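Local coordinates for protein Plm1 (Streptomyces sp. HK803, PDB 4HXY) that probably uses NADPH to reduce a beta-keto group of the growing chain, as the first-module ketoreductase of phoslactomycin polyketide biosynthesis, at residues P312-F317 and R347-Q352. Numbering follows the deposited sequence.
Sequences PDLDDF and RRRREQ
Arg349 lays its guanidinium flat on the ring of Phe317, a worked example of how an arginine can serve as core filler and polar connector at once. The two planes are tilted by only 18°, and Arg349 CZ stands 4.4 Å from the centroid of the Phe317 ring, a cation-pi stack over the face. The aliphatic part joins in: Arg349 CD makes a CH-pi contact with the same face, 3.6 Å from Phe317 CD2. An extended chain, with CG anti to the backbone N (chi1 -177°), carries the charged end across to residues 312-317. There Leu314 meets it at roughly a right angle, its CD1 methyl 3.5 Å from Arg349 NH2.

Beyond this tight patch the contact loosens toward the exposed Pro312, whose carbonyl O lies 3.8 Å from Arg349 NH2; that oxygen is hydrogen-bonded instead by Lys354 NZ. No direct hydrogen bond joins the two segments. A water at the guanidinium edge, in its plane, accepts from Arg349 NH2 at 2.8 Å and can donate to Leu314 O, 3.2 Å away, although other acceptors compete for its protons.

Neighbouring residues fix the guanidinium's rotation: NH1 forms a salt bridge with Asp308, NH2 bonds to Leu311 O and NE to Arg355 O. A leucine in place of Arg349 would probably leave Asp308 without this charged partner and strip the Phe317 face of its flat cover. The contact thus ties the C-terminal end of helix 333-351 to the start of strand 316-322 in the Rossmann fold, where helix 290-310 also packs on Phe317 and strand 270-275 receives Leu314.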
loop_
_atom_site.group_PDB
_atom_site.type_symbol
_atom_site.label_atom_id
_atom_site.label_comp_id
_atom_site.label_asym_id
_atom_site.label_seq_id
_atom_site.Cartn_x
_atom_site.Cartn_y
_atom_site.Cartn_z
ATOM N N PRO A 312 -18.054 11.787 -1.398
ATOM C CA PRO A 312 -17.276 12.688 -2.269
ATOM C C PRO A 312 -16.894 14.032 -1.665
ATOM O O PRO A 312 -15.971 14.670 -2.179
ATOM C CB PRO A 312 -18.228 12.937 -3.446
ATOM C CG PRO A 312 -19.594 12.727 -2.881
ATOM C CD PRO A 312 -19.432 11.600 -1.888
ATOM N N ASP A 313 -17.596 14.452 -0.609
ATOM C CA ASP A 313 -17.424 15.768 -0.005
ATOM C C ASP A 313 -17.018 15.585 1.459
ATOM O O ASP A 313 -17.871 15.379 2.324
ATOM C CB ASP A 313 -18.738 16.569 -0.092
ATOM C CG ASP A 313 -19.296 16.642 -1.510
ATOM O OD1 ASP A 313 -18.491 16.841 -2.446
ATOM O OD2 ASP A 313 -20.533 16.481 -1.694
ATOM N N LEU A 314 -15.722 15.582 1.728
ATOM C CA LEU A 314 -15.213 15.455 3.100
ATOM C C LEU A 314 -14.158 16.509 3.356
ATOM O O LEU A 314 -13.440 16.915 2.429
ATOM C CB LEU A 314 -14.562 14.093 3.327
ATOM C CG LEU A 314 -15.454 12.867 3.188
ATOM C CD1 LEU A 314 -14.608 11.580 3.149
ATOM C CD2 LEU A 314 -16.464 12.853 4.331
ATOM N N ASP A 315 -14.051 16.919 4.616
ATOM C CA ASP A 315 -12.975 17.776 5.097
ATOM C C ASP A 315 -11.636 17.033 5.083
ATOM O O ASP A 315 -10.581 17.647 4.865
ATOM C CB ASP A 315 -13.236 18.237 6.542
ATOM C CG ASP A 315 -14.438 19.186 6.670
ATOM O OD1 ASP A 315 -14.812 19.808 5.669
ATOM O OD2 ASP A 315 -14.983 19.316 7.789
ATOM N N ASP A 316 -11.690 15.737 5.408
ATOM C CA ASP A 316 -10.519 14.879 5.484
ATOM C C ASP A 316 -10.872 13.426 5.217
ATOM O O ASP A 316 -11.947 12.958 5.597
ATOM C CB ASP A 316 -9.847 15.005 6.859
ATOM C CG ASP A 316 -8.973 16.218 6.951
ATOM O OD1 ASP A 316 -8.050 16.354 6.106
ATOM O OD2 ASP A 316 -9.230 17.051 7.852
ATOM N N PHE A 317 -9.951 12.736 4.563
ATOM C CA PHE A 317 -10.083 11.321 4.229
ATOM C C PHE A 317 -8.717 10.716 4.492
ATOM O O PHE A 317 -7.789 10.915 3.694
ATOM C CB PHE A 317 -10.480 11.215 2.755
ATOM C CG PHE A 317 -10.767 9.822 2.261
ATOM C CD1 PHE A 317 -12.029 9.283 2.352
ATOM C CD2 PHE A 317 -9.800 9.109 1.595
ATOM C CE1 PHE A 317 -12.315 8.014 1.849
ATOM C CE2 PHE A 317 -10.082 7.836 1.076
ATOM C CZ PHE A 317 -11.335 7.288 1.227
ATOM N N ARG A 347 -3.759 9.205 -3.737
ATOM C CA ARG A 347 -3.302 9.969 -4.912
ATOM C C ARG A 347 -4.459 10.219 -5.881
ATOM O O ARG A 347 -4.611 11.322 -6.411
ATOM C CB ARG A 347 -2.162 9.243 -5.631
ATOM C CG ARG A 347 -0.878 9.222 -4.860
ATOM C CD ARG A 347 0.330 8.785 -5.688
ATOM N NE ARG A 347 0.316 7.353 -5.981
ATOM C CZ ARG A 347 0.039 6.805 -7.164
ATOM N NH1 ARG A 347 -0.240 7.558 -8.239
ATOM N NH2 ARG A 347 0.064 5.477 -7.272
ATOM N N ARG A 348 -5.256 9.191 -6.102
ATOM C CA ARG A 348 -6.375 9.254 -7.037
ATOM C C ARG A 348 -7.386 10.300 -6.589
ATOM O O ARG A 348 -7.854 11.125 -7.390
ATOM C CB ARG A 348 -7.039 7.889 -7.200
ATOM C CG ARG A 348 -8.018 7.815 -8.345
ATOM C CD ARG A 348 -8.719 6.480 -8.395
ATOM N NE ARG A 348 -9.801 6.381 -7.414
ATOM C CZ ARG A 348 -10.607 5.335 -7.282
ATOM N NH1 ARG A 348 -10.450 4.259 -8.041
ATOM N NH2 ARG A 348 -11.590 5.368 -6.393
ATOM N N ARG A 349 -7.678 10.306 -5.295
ATOM C CA ARG A 349 -8.678 11.220 -4.754
ATOM C C ARG A 349 -8.191 12.669 -4.857
ATOM O O ARG A 349 -8.960 13.570 -5.219
ATOM C CB ARG A 349 -9.012 10.811 -3.296
ATOM C CG ARG A 349 -10.080 11.639 -2.637
ATOM C CD ARG A 349 -10.585 10.981 -1.327
ATOM N NE ARG A 349 -11.551 11.836 -0.653
ATOM C CZ ARG A 349 -12.867 11.720 -0.720
ATOM N NH1 ARG A 349 -13.419 10.741 -1.412
ATOM N NH2 ARG A 349 -13.627 12.591 -0.065
ATOM N N ARG A 350 -6.911 12.906 -4.562
ATOM C CA ARG A 350 -6.334 14.245 -4.731
ATOM C C ARG A 350 -6.356 14.726 -6.188
ATOM O O ARG A 350 -6.588 15.924 -6.426
ATOM C CB ARG A 350 -4.931 14.328 -4.164
ATOM C CG ARG A 350 -4.901 14.218 -2.659
ATOM C CD ARG A 350 -3.567 14.656 -2.066
ATOM N NE ARG A 350 -2.432 13.896 -2.578
ATOM C CZ ARG A 350 -1.958 12.764 -2.043
ATOM N NH1 ARG A 350 -2.503 12.233 -0.945
ATOM N NH2 ARG A 350 -0.920 12.147 -2.601
ATOM N N GLU A 351 -6.183 13.810 -7.130
ATOM C CA GLU A 351 -6.240 14.121 -8.571
ATOM C C GLU A 351 -7.641 14.590 -8.958
ATOM O O GLU A 351 -7.815 15.376 -9.903
ATOM C CB GLU A 351 -5.830 12.895 -9.419
ATOM C CG GLU A 351 -4.358 12.620 -9.332
ATOM C CD GLU A 351 -3.898 11.298 -9.968
ATOM O OE1 GLU A 351 -4.714 10.398 -10.291
ATOM O OE2 GLU A 351 -2.665 11.164 -10.122
ATOM N N GLN A 352 -8.619 14.126 -8.196
ATOM C CA GLN A 352 -10.024 14.484 -8.379
ATOM C C GLN A 352 -10.386 15.750 -7.585
ATOM O O GLN A 352 -11.549 16.104 -7.474
ATOM C CB GLN A 352 -10.911 13.281 -8.001
ATOM C CG GLN A 352 -10.684 12.078 -8.895
ATOM C CD GLN A 352 -11.372 10.788 -8.431
ATOM O OE1 GLN A 352 -11.837 10.675 -7.301
ATOM N NE2 GLN A 352 -11.396 9.786 -9.318
HETATM O O HOH W 1 -11.924 14.566 0.977
#